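Local structure of N-acetylmuramoyl-L-alanine amidase amiD (Escherichia coli, 3D2Y) at residues 79-84 and 96-101; 187-192 and 247-252; 125-130 and 169-174. The protein hydrolyses the amide link between N-acetylmuramoyl residues and L-amino acids of cell-wall glycopeptides, using one zinc ion per subunit. All blocks are in the same frame, centred on the assembly; numbering follows the deposited sequence. Where two conformers were deposited one is given.

Contact 1: residues 79-84 and 96-101; sequences QELAWH and LNDTSI
The imidazole of His84 takes Asn97 OD1 over one face, 3.6 Å above the ring plane and displaced toward the rim, while a water sits in plane at its edge. Its CG lies between the backbone N and the carbonyl carbon (chi1 70°), which turns the ring to Ser100 and beneath Asn97 OD1. Ser100 OG is at the ring edge, 2.8 Å from His84 NE2, but the bond is weak because the N-H points poorly at it (117°). Trp83 and Asn97 approach obliquely, indole and amide planes only 10° apart. Asn97 OD1 accepts from His84 N at 3.3 Å and from the backbone N of Ala85; ND2 reaches the bound peptide. The Ser100 hydroxyl donates to Leu96 O from well above the carbonyl plane, on the face opposite to that used by Thr99 N. A water lies between the backbones, accepting from Ala82 N and probably donating to Asn97 O, 2.6 Å from the water oxygen. Toward the outside, Leu81 runs alongside Asp98, its CD2 3.5 Å from Asp98 OD1. Outside the two segments, His84 ND1 bonds to NE2 of the zinc ligand His35, the rings nearly perpendicular. The contact thus forms part of the wall facing the bound peptide beside the zinc site of an Amidase_2 (PGRP-like) fold.

Contact 2: residues 187-192 and 247-252; sequences FYLAGR and TQAIAE
With CG anti to its carbonyl carbon (chi1 -77°), Tyr188 lays its ring beside Glu252, whose own CG, set the same way, brings OE1 to 3.6 Å from Tyr188 CB. Glu252 CB stands 3.7 Å from the centroid of the Tyr188 ring and 15° off its normal, a CH-pi contact over one face; Phe187 CD2 lies over the other. The phenol OH bonds to Glu256, one turn beyond Glu252 on helix 245-258. Ala249 supplies the close backbone approach: its CB meets Tyr188 CB at 3.7 Å and the flank of Leu189. This is helix-to-helix packing between the C-terminal end of helix 182-189 and helix 245-258, away from the zinc site. A type I' turn, Leu189 to Arg192, follows the first helix and folds Arg192 back over its end. There NE donates to Leu189 O at 2.9 Å, almost in the guanidinium plane, and NH2 adds weak bonds to the carbonyls of Tyr188 and Leu189. Cutting this side chain back to an alanine is likely to leave Gln248 OE1 without its mate and Leu189 O with just the backbone donor of the turn. Across the contact, Arg192 NH1 meets Gln248 OE1 at 2.8 Å, a straight bond (167°) nearly along the C=O axis.

Contact 3: residues 125-130 and 169-174; sequences AQIQAL and QQLAQQ
Helix 125-130 and helix 169-173 run in broadly the same direction, their short axes inclined by 35° and 11.6 Å apart at closest approach, a spacing wide enough for side chains to fill the gap without bringing the backbones together. Ile127 and Leu171 have the nearest CA atoms, 8.4 Å apart. Ile127 offers its CG2 branch to two neighbours: Leu171 CD2 at 4.3 Å and the amide end of Gln170, whose OE1 comes within 3.6 Å of the same methyl. One turn on, Leu130 reaches Leu171 with CD2 against CD1, again at 4.3 Å, so the two methyls of Leu171 are shared between successive turns of the facing helix. Helix 124-141 packs on the central sheet of the amidase domain: Leu130 also touches Ile103 and Leu105 of strand 100-105, and the short helix 168-173 lies on the flank of that helix, where Leu171 further meets Ile131. Pro167, just ahead of the short helix, adds to the cover of Ile127. At the margin the contact becomes polar. The Gln170 chain is fully extended beyond CG, with CG anti to its backbone N (chi1 -171°), and this carries its amide out to the level of Gln128. The two amide planes lie only 7° apart, yet the two OE1 atoms do not bond directly; a water lies 2.6 Å from Gln128 OE1 and 3.0 Å from Gln170 OE1 and could donate to either, between two acceptors whose OE1 atoms stand 3.8 Å apart.

How the contacts relate
Followed from the N terminus, the chain first closes contact 1, a short loop in which eleven residues, including strands 89-90 and 93-94, separate 79-84 from 96-101, whose last two residues open strand 100-105. Contact 3 comes next, joining helix 124-141 to the short helix 168-173 across the segment that holds strand 148-150 and helix 151-154. Contact 2 closes last, bringing the end of helix 182-189 onto helix 245-258 over an excursion of helices and loops with no strand. The three loops follow in series, neither nesting nor crossing. Contact 1 lies beside the zinc site, next to strand 100-105, contact 3 involves a helix packed on the sheet, and contact 2 ties C-terminal helices, its centre 34 Å from that of contact 1.

Contact 1: residues 79-84 and 96-101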
ATOM      1  N   GLN A  79     -15.578  -6.457  -6.368  1.00  6.61           N
ATOM      2  CA  GLN A  79     -16.111  -7.631  -5.670  0.50  4.99           C
ATOM      3  C   GLN A  79     -15.196  -8.830  -5.874  1.00  5.63           C
ATOM      4  O   GLN A  79     -15.227  -9.764  -5.115  1.00  6.36           O
ATOM      5  CB  GLN A  79     -17.498  -7.987  -6.217  0.50  6.51           C
ATOM      6  CG  GLN A  79     -17.422  -8.786  -7.533  0.50  9.72           C
ATOM      7  CD  GLN A  79     -18.604  -8.631  -8.444  0.50 12.58           C
ATOM      8  OE1 GLN A  79     -18.445  -8.553  -9.668  0.50  9.92           O
ATOM      9  NE2 GLN A  79     -19.802  -8.594  -7.871  0.50  9.82           N
ATOM     10  N   GLU A  80     -14.422  -8.786  -6.950  1.00  5.76           N
ATOM     11  CA  GLU A  80     -13.553  -9.880  -7.338  1.00  4.50           C
ATOM     12  C   GLU A  80     -12.114  -9.538  -7.000  1.00  5.76           C
ATOM     13  O   GLU A  80     -11.750  -8.368  -6.955  1.00  6.48           O
ATOM     14  CB  GLU A  80     -13.697 -10.166  -8.832  1.00 12.05           C
ATOM     15  CG  GLU A  80     -15.005 -10.881  -9.198  1.00 17.64           C
ATOM     16  CD  GLU A  80     -14.893 -11.541 -10.520  1.00 22.51           C
ATOM     17  OE1 GLU A  80     -15.016 -12.788 -10.561  1.00 29.17           O
ATOM     18  OE2 GLU A  80     -14.648 -10.824 -11.513  1.00 21.92           O
ATOM     19  N   LEU A  81     -11.298 -10.551  -6.747  1.00  5.27           N
ATOM     20  CA  LEU A  81      -9.864 -10.309  -6.608  1.00  5.14           C
ATOM     21  C   LEU A  81      -9.144 -10.183  -7.947  1.00  3.05           C
ATOM     22  O   LEU A  81      -9.511 -10.825  -8.961  1.00  2.19           O
ATOM     23  CB  LEU A  81      -9.207 -11.385  -5.717  1.00  4.19           C
ATOM     24  CG  LEU A  81      -9.122 -12.836  -6.157  1.00  2.00           C
ATOM     25  CD1 LEU A  81      -7.949 -12.965  -7.115  1.00  2.00           C
ATOM     26  CD2 LEU A  81      -8.911 -13.719  -4.948  1.00  2.79           C
ATOM     27  N   ALA A  82      -8.107  -9.346  -7.934  1.00  3.86           N
ATOM     28  CA  ALA A  82      -7.221  -9.143  -9.065  1.00  2.78           C
ATOM     29  C   ALA A  82      -5.893  -9.776  -8.663  1.00  2.07           C
ATOM     30  O   ALA A  82      -5.641  -9.932  -7.474  1.00  2.56           O
ATOM     31  CB  ALA A  82      -7.069  -7.634  -9.339  1.00  2.00           C
ATOM     32  N   TRP A  83      -5.073 -10.177  -9.645  1.00  2.00           N
ATOM     33  CA  TRP A  83      -3.749 -10.789  -9.444  1.00  3.81           C
ATOM     34  C   TRP A  83      -2.628  -9.729  -9.429  1.00  2.00           C
ATOM     35  O   TRP A  83      -1.832  -9.620 -10.374  1.00  4.11           O
ATOM     36  CB  TRP A  83      -3.503 -11.865 -10.510  1.00  3.38           C
ATOM     37  CG  TRP A  83      -4.147 -13.212 -10.211  1.00  6.06           C
ATOM     38  CD1 TRP A  83      -4.984 -13.518  -9.186  1.00  3.54           C
ATOM     39  CD2 TRP A  83      -3.994 -14.415 -10.987  1.00  6.57           C
ATOM     40  NE1 TRP A  83      -5.345 -14.847  -9.253  1.00  4.88           N
ATOM     41  CE2 TRP A  83      -4.760 -15.412 -10.367  1.00  5.52           C
ATOM     42  CE3 TRP A  83      -3.297 -14.727 -12.174  1.00  6.80           C
ATOM     43  CZ2 TRP A  83      -4.810 -16.742 -10.861  1.00  7.88           C
ATOM     44  CZ3 TRP A  83      -3.332 -16.027 -12.646  1.00  4.33           C
ATOM     45  CH2 TRP A  83      -4.096 -17.016 -12.009  1.00  5.65           C
ATOM     46  N   HIS A  84      -2.613  -8.911  -8.351  1.00  2.00           N
ATOM     47  CA  HIS A  84      -1.702  -7.753  -8.183  1.00  2.00           C
ATOM     48  C   HIS A  84      -0.676  -7.834  -7.031  1.00  2.00           C
ATOM     49  O   HIS A  84       0.423  -7.304  -7.127  1.00  4.86           O
ATOM     50  CB  HIS A  84      -2.491  -6.418  -8.089  1.00  3.05           C
ATOM     51  CG  HIS A  84      -3.274  -6.279  -6.812  1.00  3.35           C
ATOM     52  ND1 HIS A  84      -2.772  -5.614  -5.715  1.00  3.90           N
ATOM     53  CD2 HIS A  84      -4.471  -6.787  -6.430  1.00  2.00           C
ATOM     54  CE1 HIS A  84      -3.642  -5.687  -4.717  1.00  5.32           C
ATOM     55  NE2 HIS A  84      -4.677  -6.403  -5.123  1.00  2.00           N
ATOM     56  N   LEU A  96      -2.713 -11.405   0.009  1.00  2.00           N
ATOM     57  CA  LEU A  96      -3.363 -10.091   0.002  1.00  2.60           C
ATOM     58  C   LEU A  96      -4.315  -9.790  -1.153  1.00  2.00           C
ATOM     59  O   LEU A  96      -5.217  -8.941  -1.004  1.00  4.55           O
ATOM     60  CB  LEU A  96      -2.346  -8.971   0.278  1.00  2.00           C
ATOM     61  CG  LEU A  96      -2.089  -8.593   1.737  1.00  2.00           C
ATOM     62  CD1 LEU A  96      -3.361  -7.871   2.356  1.00  2.00           C
ATOM     63  CD2 LEU A  96      -1.618  -9.753   2.574  1.00  2.00           C
ATOM     64  N   ASN A  97      -4.207 -10.545  -2.240  1.00  2.00           N
ATOM     65  CA  ASN A  97      -5.141 -10.473  -3.363  1.00  2.61           C
ATOM     66  C   ASN A  97      -6.558 -10.647  -2.831  1.00  3.41           C
ATOM     67  O   ASN A  97      -7.465  -9.970  -3.292  1.00  3.24           O
ATOM     68  CB  ASN A  97      -4.888 -11.591  -4.350  1.00  2.02           C
ATOM     69  CG  ASN A  97      -3.797 -11.255  -5.333  1.00  2.10           C
ATOM     70  OD1 ASN A  97      -3.341 -10.108  -5.380  1.00  2.00           O
ATOM     71  ND2 ASN A  97      -3.355 -12.260  -6.120  1.00  4.45           N
ATOM     72  N   ASP A  98      -6.704 -11.536  -1.848  1.00  2.00           N
ATOM     73  CA  ASP A  98      -8.024 -11.959  -1.354  1.00  2.00           C
ATOM     74  C   ASP A  98      -8.775 -10.784  -0.745  1.00  4.72           C
ATOM     75  O   ASP A  98      -9.962 -10.715  -0.842  1.00  3.17           O
ATOM     76  CB  ASP A  98      -7.907 -13.048  -0.263  1.00  3.81           C
ATOM     77  CG  ASP A  98      -7.340 -14.336  -0.792  1.00  2.00           C
ATOM     78  OD1 ASP A  98      -7.103 -14.417  -2.016  1.00  3.79           O
ATOM     79  OD2 ASP A  98      -7.149 -15.269  -0.005  1.00  2.35           O
ATOM     80  N   THR A  99      -8.064  -9.926  -0.031  1.00  2.34           N
ATOM     81  CA  THR A  99      -8.672  -8.865   0.748  1.00  2.00           C
ATOM     82  C   THR A  99      -8.298  -7.444   0.316  1.00  2.00           C
ATOM     83  O   THR A  99      -8.542  -6.505   1.069  1.00  4.81           O
ATOM     84  CB  THR A  99      -8.360  -9.052   2.283  1.00  4.92           C
ATOM     85  OG1 THR A  99      -6.934  -8.978   2.510  1.00  2.44           O
ATOM     86  CG2 THR A  99      -8.905 -10.439   2.787  1.00  3.15           C
ATOM     87  N   SER A 100      -7.724  -7.270  -0.869  1.00  2.00           N
ATOM     88  CA  SER A 100      -7.297  -5.937  -1.243  1.00  2.00           C
ATOM     89  C   SER A 100      -7.853  -5.498  -2.559  1.00  3.16           C
ATOM     90  O   SER A 100      -8.315  -6.316  -3.375  1.00  2.34           O
ATOM     91  CB  SER A 100      -5.775  -5.852  -1.278  1.00  2.00           C
ATOM     92  OG  SER A 100      -5.233  -6.557  -2.411  1.00  2.32           O
ATOM     93  N   ILE A 101      -7.836  -4.186  -2.731  1.00  2.85           N
ATOM     94  CA  ILE A 101      -7.988  -3.561  -4.052  1.00  2.23           C
ATOM     95  C   ILE A 101      -6.618  -3.081  -4.505  1.00  2.00           C
ATOM     96  O   ILE A 101      -5.853  -2.599  -3.707  1.00  5.32           O
ATOM     97  CB  ILE A 101      -9.015  -2.425  -3.959  1.00  3.89           C
ATOM     98  CG1 ILE A 101     -10.400  -3.069  -3.890  1.00  2.54           C
ATOM     99  CG2 ILE A 101      -8.924  -1.511  -5.175  1.00  5.19           C
ATOM    100  CD1 ILE A 101     -11.512  -2.154  -3.660  1.00  5.38           C
TER
HETATM  101  O   HOH W   1      -6.963  -8.411  -5.316  1.00  7.15           O

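Contact 2: residues 187-192 and 247-252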
ATOM      1  N   PHE A 187       9.334  13.055  19.960  1.00 14.05           N
ATOM      2  CA  PHE A 187       9.304  12.523  21.309  1.00 12.40           C
ATOM      3  C   PHE A 187      10.096  11.225  21.399  1.00 13.38           C
ATOM      4  O   PHE A 187      10.905  11.054  22.310  1.00 11.67           O
ATOM      5  CB  PHE A 187       7.871  12.364  21.836  1.00  9.74           C
ATOM      6  CG  PHE A 187       7.774  11.532  23.090  1.00 12.74           C
ATOM      7  CD1 PHE A 187       8.147  12.058  24.331  1.00 12.40           C
ATOM      8  CD2 PHE A 187       7.321  10.217  23.034  1.00 14.34           C
ATOM      9  CE1 PHE A 187       8.050  11.282  25.494  1.00 11.18           C
ATOM     10  CE2 PHE A 187       7.240   9.444  24.178  1.00 12.18           C
ATOM     11  CZ  PHE A 187       7.600   9.971  25.404  1.00 11.87           C
ATOM     12  N   TYR A 188       9.866  10.328  20.440  1.00 12.51           N
ATOM     13  CA  TYR A 188      10.539   9.032  20.374  1.00  8.57           C
ATOM     14  C   TYR A 188      11.996   9.110  19.920  1.00 12.85           C
ATOM     15  O   TYR A 188      12.782   8.212  20.218  1.00 17.58           O
ATOM     16  CB  TYR A 188       9.757   8.090  19.456  1.00  6.79           C
ATOM     17  CG  TYR A 188       8.542   7.543  20.150  1.00  5.79           C
ATOM     18  CD1 TYR A 188       8.679   6.701  21.253  1.00  8.36           C
ATOM     19  CD2 TYR A 188       7.251   7.894  19.737  1.00  6.61           C
ATOM     20  CE1 TYR A 188       7.590   6.194  21.908  1.00  9.02           C
ATOM     21  CE2 TYR A 188       6.146   7.387  20.396  1.00 10.20           C
ATOM     22  CZ  TYR A 188       6.331   6.545  21.491  1.00  7.30           C
ATOM     23  OH  TYR A 188       5.267   6.025  22.188  1.00  5.10           O
ATOM     24  N   LEU A 189      12.354  10.177  19.210  1.00 11.36           N
ATOM     25  CA  LEU A 189      13.762  10.415  18.870  1.00 20.05           C
ATOM     26  C   LEU A 189      14.622  10.511  20.132  1.00 22.67           C
ATOM     27  O   LEU A 189      15.767  10.037  20.146  1.00 23.05           O
ATOM     28  CB  LEU A 189      13.934  11.652  17.996  1.00 21.33           C
ATOM     29  CG  LEU A 189      14.244  11.371  16.520  1.00 26.36           C
ATOM     30  CD1 LEU A 189      14.147  12.635  15.683  1.00 24.98           C
ATOM     31  CD2 LEU A 189      15.619  10.716  16.352  1.00 25.92           C
ATOM     32  N   ALA A 190      14.036  11.086  21.189  1.00 23.62           N
ATOM     33  CA  ALA A 190      14.583  11.058  22.557  1.00 21.20           C
ATOM     34  C   ALA A 190      16.031  11.501  22.614  1.00 22.56           C
ATOM     35  O   ALA A 190      16.874  10.864  23.281  1.00 24.23           O
ATOM     36  CB  ALA A 190      14.418   9.671  23.187  1.00 23.43           C
ATOM     37  N   GLY A 191      16.308  12.584  21.895  1.00 23.45           N
ATOM     38  CA  GLY A 191      17.588  13.263  21.970  1.00 28.07           C
ATOM     39  C   GLY A 191      18.638  12.786  20.994  1.00 28.54           C
ATOM     40  O   GLY A 191      19.744  13.325  20.952  1.00 29.00           O
ATOM     41  N   ARG A 192      18.310  11.779  20.198  1.00 27.28           N
ATOM     42  CA  ARG A 192      19.295  11.252  19.267  1.00 24.96           C
ATOM     43  C   ARG A 192      19.293  12.069  17.986  1.00 23.18           C
ATOM     44  O   ARG A 192      18.264  12.666  17.634  1.00 25.00           O
ATOM     45  CB  ARG A 192      19.030   9.768  19.004  1.00 23.41           C
ATOM     46  CG  ARG A 192      19.443   8.871  20.152  1.00 21.81           C
ATOM     47  CD  ARG A 192      18.825   7.502  20.030  1.00 20.10           C
ATOM     48  NE  ARG A 192      17.372   7.598  19.903  1.00 16.35           N
ATOM     49  CZ  ARG A 192      16.575   6.586  19.607  1.00 12.83           C
ATOM     50  NH1 ARG A 192      17.069   5.374  19.420  1.00 10.31           N
ATOM     51  NH2 ARG A 192      15.272   6.788  19.518  1.00 17.00           N
ATOM     52  N   THR A 247      14.233   6.346  11.877  1.00 10.57           N
ATOM     53  CA  THR A 247      13.450   5.203  11.425  1.00  6.69           C
ATOM     54  C   THR A 247      12.682   4.514  12.587  1.00  9.35           C
ATOM     55  O   THR A 247      11.464   4.281  12.483  1.00 11.46           O
ATOM     56  CB  THR A 247      14.315   4.152  10.667  1.00  8.64           C
ATOM     57  OG1 THR A 247      14.981   4.781   9.576  1.00  8.23           O
ATOM     58  CG2 THR A 247      13.456   3.073  10.089  1.00  4.96           C
ATOM     59  N   GLN A 248      13.396   4.204  13.672  1.00 12.17           N
ATOM     60  CA  GLN A 248      12.794   3.662  14.860  1.00  9.84           C
ATOM     61  C   GLN A 248      11.692   4.577  15.438  1.00 11.14           C
ATOM     62  O   GLN A 248      10.618   4.092  15.795  1.00 13.28           O
ATOM     63  CB  GLN A 248      13.863   3.395  15.927  1.00 13.30           C
ATOM     64  CG  GLN A 248      13.274   2.887  17.218  1.00 13.23           C
ATOM     65  CD  GLN A 248      14.281   2.692  18.335  1.00 19.06           C
ATOM     66  OE1 GLN A 248      15.145   3.538  18.581  1.00 18.65           O
ATOM     67  NE2 GLN A 248      14.142   1.571  19.048  1.00 22.61           N
ATOM     68  N   ALA A 249      11.956   5.881  15.549  1.00  8.11           N
ATOM     69  CA  ALA A 249      10.992   6.832  16.132  1.00 11.89           C
ATOM     70  C   ALA A 249       9.704   6.903  15.316  1.00 11.08           C
ATOM     71  O   ALA A 249       8.603   7.000  15.871  1.00  9.66           O
ATOM     72  CB  ALA A 249      11.598   8.210  16.261  1.00 10.51           C
ATOM     73  N   ILE A 250       9.852   6.821  14.001  1.00 11.09           N
ATOM     74  CA  ILE A 250       8.709   6.822  13.082  1.00  9.35           C
ATOM     75  C   ILE A 250       7.852   5.589  13.310  1.00 11.56           C
ATOM     76  O   ILE A 250       6.614   5.701  13.455  1.00  9.69           O
ATOM     77  CB  ILE A 250       9.200   6.967  11.622  1.00  9.48           C
ATOM     78  CG1 ILE A 250       9.720   8.418  11.411  1.00 12.80           C
ATOM     79  CG2 ILE A 250       8.090   6.610  10.612  1.00 10.10           C
ATOM     80  CD1 ILE A 250      10.478   8.611  10.081  1.00  9.52           C
ATOM     81  N   ALA A 251       8.516   4.427  13.382  1.00  8.66           N
ATOM     82  CA  ALA A 251       7.869   3.146  13.652  1.00  6.93           C
ATOM     83  C   ALA A 251       7.141   3.207  14.986  1.00  9.05           C
ATOM     84  O   ALA A 251       5.998   2.765  15.076  1.00  6.52           O
ATOM     85  CB  ALA A 251       8.907   2.011  13.668  1.00 10.26           C
ATOM     86  N   GLU A 252       7.806   3.755  16.011  1.00  9.92           N
ATOM     87  CA  GLU A 252       7.228   3.909  17.347  1.00  9.24           C
ATOM     88  C   GLU A 252       6.006   4.807  17.369  1.00  7.90           C
ATOM     89  O   GLU A 252       5.004   4.482  18.046  1.00  8.64           O
ATOM     90  CB  GLU A 252       8.282   4.387  18.358  1.00  8.83           C
ATOM     91  CG  GLU A 252       9.306   3.286  18.729  1.00  5.56           C
ATOM     92  CD  GLU A 252      10.420   3.755  19.676  1.00 11.02           C
ATOM     93  OE1 GLU A 252      11.077   4.782  19.384  1.00  4.90           O
ATOM     94  OE2 GLU A 252      10.618   3.095  20.730  1.00 11.72           O
TER

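Contact 3: residues 125-130 and 169-174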
ATOM      1  N   ALA A 125      -0.714  15.396 -12.119  1.00  6.55           N
ATOM      2  CA  ALA A 125      -2.069  15.123 -12.673  1.00  5.63           C
ATOM      3  C   ALA A 125      -2.553  13.721 -12.200  1.00 11.40           C
ATOM      4  O   ALA A 125      -3.726  13.516 -11.841  1.00  9.74           O
ATOM      5  CB  ALA A 125      -2.055  15.174 -14.126  1.00  5.48           C
ATOM      6  N   GLN A 126      -1.628  12.769 -12.200  1.00 10.20           N
ATOM      7  CA  GLN A 126      -1.910  11.396 -11.752  1.00  8.82           C
ATOM      8  C   GLN A 126      -2.304  11.347 -10.289  1.00  9.68           C
ATOM      9  O   GLN A 126      -3.303  10.714  -9.929  1.00  5.66           O
ATOM     10  CB  GLN A 126      -0.692  10.511 -12.003  1.00  9.62           C
ATOM     11  CG  GLN A 126      -0.846   9.029 -11.594  1.00  7.03           C
ATOM     12  CD  GLN A 126       0.324   8.190 -12.049  1.00  8.67           C
ATOM     13  OE1 GLN A 126       1.454   8.305 -11.522  1.00 10.03           O
ATOM     14  NE2 GLN A 126       0.078   7.352 -13.058  1.00  6.68           N
ATOM     15  N   ILE A 127      -1.531  12.016  -9.445  1.00  6.92           N
ATOM     16  CA  ILE A 127      -1.850  12.050  -8.005  1.00  6.55           C
ATOM     17  C   ILE A 127      -3.231  12.711  -7.822  1.00  6.48           C
ATOM     18  O   ILE A 127      -4.092  12.239  -7.044  1.00  4.94           O
ATOM     19  CB  ILE A 127      -0.724  12.836  -7.250  1.00  7.07           C
ATOM     20  CG1 ILE A 127       0.673  12.164  -7.464  1.00  5.97           C
ATOM     21  CG2 ILE A 127      -1.065  13.023  -5.780  1.00  5.80           C
ATOM     22  CD1 ILE A 127       0.749  10.660  -7.048  1.00  7.08           C
ATOM     23  N   GLN A 128      -3.478  13.771  -8.589  1.00  9.83           N
ATOM     24  CA  GLN A 128      -4.747  14.491  -8.469  1.00  8.21           C
ATOM     25  C   GLN A 128      -5.965  13.599  -8.814  1.00  6.72           C
ATOM     26  O   GLN A 128      -7.050  13.724  -8.215  1.00  3.99           O
ATOM     27  CB  GLN A 128      -4.721  15.783  -9.333  1.00 12.91           C
ATOM     28  CG  GLN A 128      -3.944  17.003  -8.720  1.00 13.56           C
ATOM     29  CD  GLN A 128      -4.111  17.162  -7.194  1.00 18.40           C
ATOM     30  OE1 GLN A 128      -3.181  16.898  -6.423  1.00 26.64           O
ATOM     31  NE2 GLN A 128      -5.290  17.584  -6.762  1.00 19.50           N
ATOM     32  N   ALA A 129      -5.778  12.716  -9.795  1.00  5.20           N
ATOM     33  CA  ALA A 129      -6.782  11.726 -10.226  1.00  5.93           C
ATOM     34  C   ALA A 129      -6.952  10.628  -9.185  1.00  3.37           C
ATOM     35  O   ALA A 129      -8.090  10.185  -8.876  1.00  4.87           O
ATOM     36  CB  ALA A 129      -6.359  11.136 -11.580  1.00  4.69           C
ATOM     37  N   LEU A 130      -5.816  10.184  -8.643  1.00  4.37           N
ATOM     38  CA  LEU A 130      -5.789   9.134  -7.586  1.00  3.30           C
ATOM     39  C   LEU A 130      -6.553   9.488  -6.328  1.00  5.99           C
ATOM     40  O   LEU A 130      -7.231   8.626  -5.774  1.00  3.35           O
ATOM     41  CB  LEU A 130      -4.344   8.816  -7.239  1.00  4.64           C
ATOM     42  CG  LEU A 130      -4.062   7.774  -6.152  1.00  8.69           C
ATOM     43  CD1 LEU A 130      -4.778   6.422  -6.458  1.00  7.07           C
ATOM     44  CD2 LEU A 130      -2.557   7.637  -5.939  1.00  5.41           C
ATOM     45  N   GLN A 169       3.043  11.359   2.222  1.00  9.14           N
ATOM     46  CA  GLN A 169       2.688  12.463   3.131  1.00 12.39           C
ATOM     47  C   GLN A 169       1.613  13.392   2.528  1.00 10.04           C
ATOM     48  O   GLN A 169       0.658  13.754   3.210  1.00 11.17           O
ATOM     49  CB  GLN A 169       3.915  13.280   3.563  1.00 13.50           C
ATOM     50  CG  GLN A 169       3.693  13.931   4.929  1.00 17.42           C
ATOM     51  CD  GLN A 169       4.789  14.886   5.347  1.00 20.02           C
ATOM     52  OE1 GLN A 169       5.926  14.820   4.869  1.00 18.74           O
ATOM     53  NE2 GLN A 169       4.454  15.767   6.278  1.00 21.47           N
ATOM     54  N   GLN A 170       1.767  13.760   1.259  1.00  5.68           N
ATOM     55  CA  GLN A 170       0.735  14.509   0.548  1.00  6.98           C
ATOM     56  C   GLN A 170      -0.637  13.817   0.598  1.00  9.05           C
ATOM     57  O   GLN A 170      -1.676  14.470   0.765  1.00  8.40           O
ATOM     58  CB  GLN A 170       1.124  14.700  -0.912  1.00  8.97           C
ATOM     59  CG  GLN A 170       0.199  15.627  -1.605  1.00 13.64           C
ATOM     60  CD  GLN A 170       0.372  15.680  -3.089  1.00 15.03           C
ATOM     61  OE1 GLN A 170      -0.568  16.031  -3.797  1.00 21.30           O
ATOM     62  NE2 GLN A 170       1.549  15.313  -3.584  1.00 17.39           N
ATOM     63  N   LEU A 171      -0.644  12.500   0.422  1.00  8.08           N
ATOM     64  CA  LEU A 171      -1.895  11.754   0.423  1.00  6.23           C
ATOM     65  C   LEU A 171      -2.457  11.728   1.825  1.00  6.87           C
ATOM     66  O   LEU A 171      -3.680  11.782   1.987  1.00  9.73           O
ATOM     67  CB  LEU A 171      -1.701  10.306  -0.039  1.00  8.24           C
ATOM     68  CG  LEU A 171      -1.565  10.021  -1.529  1.00 13.15           C
ATOM     69  CD1 LEU A 171      -2.055   8.608  -1.812  1.00 12.93           C
ATOM     70  CD2 LEU A 171      -2.384  11.015  -2.255  1.00  6.05           C
ATOM     71  N   ALA A 172      -1.578  11.630   2.834  1.00  7.65           N
ATOM     72  CA  ALA A 172      -2.002  11.527   4.214  1.00  7.19           C
ATOM     73  C   ALA A 172      -2.697  12.803   4.650  1.00 12.15           C
ATOM     74  O   ALA A 172      -3.642  12.767   5.437  1.00 13.95           O
ATOM     75  CB  ALA A 172      -0.813  11.206   5.134  1.00 12.55           C
ATOM     76  N   GLN A 173      -2.227  13.929   4.122  1.00 14.70           N
ATOM     77  CA  GLN A 173      -2.847  15.234   4.384  1.00 17.78           C
ATOM     78  C   GLN A 173      -4.242  15.372   3.764  1.00 14.56           C
ATOM     79  O   GLN A 173      -5.035  16.214   4.206  1.00 17.80           O
ATOM     80  CB  GLN A 173      -1.916  16.354   3.945  1.00 19.80           C
ATOM     81  CG  GLN A 173      -0.667  16.426   4.828  1.00 23.10           C
ATOM     82  CD  GLN A 173       0.435  17.281   4.240  1.00 25.51           C
ATOM     83  OE1 GLN A 173       0.342  17.746   3.104  1.00 29.68           O
ATOM     84  NE2 GLN A 173       1.491  17.499   5.022  1.00 26.91           N
ATOM     85  N   GLN A 174      -4.523  14.546   2.757  1.00 12.52           N
ATOM     86  CA  GLN A 174      -5.854  14.410   2.145  1.00 14.17           C
ATOM     87  C   GLN A 174      -6.733  13.291   2.782  1.00 14.35           C
ATOM     88  O   GLN A 174      -7.829  12.955   2.279  1.00 14.73           O
ATOM     89  CB  GLN A 174      -5.706  14.196   0.629  1.00 16.19           C
ATOM     90  CG  GLN A 174      -5.035  15.340  -0.103  1.00 20.19           C
ATOM     91  CD  GLN A 174      -5.913  16.556  -0.189  1.00 24.46           C
ATOM     92  OE1 GLN A 174      -5.495  17.659   0.154  1.00 24.64           O
ATOM     93  NE2 GLN A 174      -7.151  16.365  -0.642  1.00 26.39           N
TER
HETATM   94  O   HOH W   2      -1.310  18.407  -5.402  1.00 41.40           O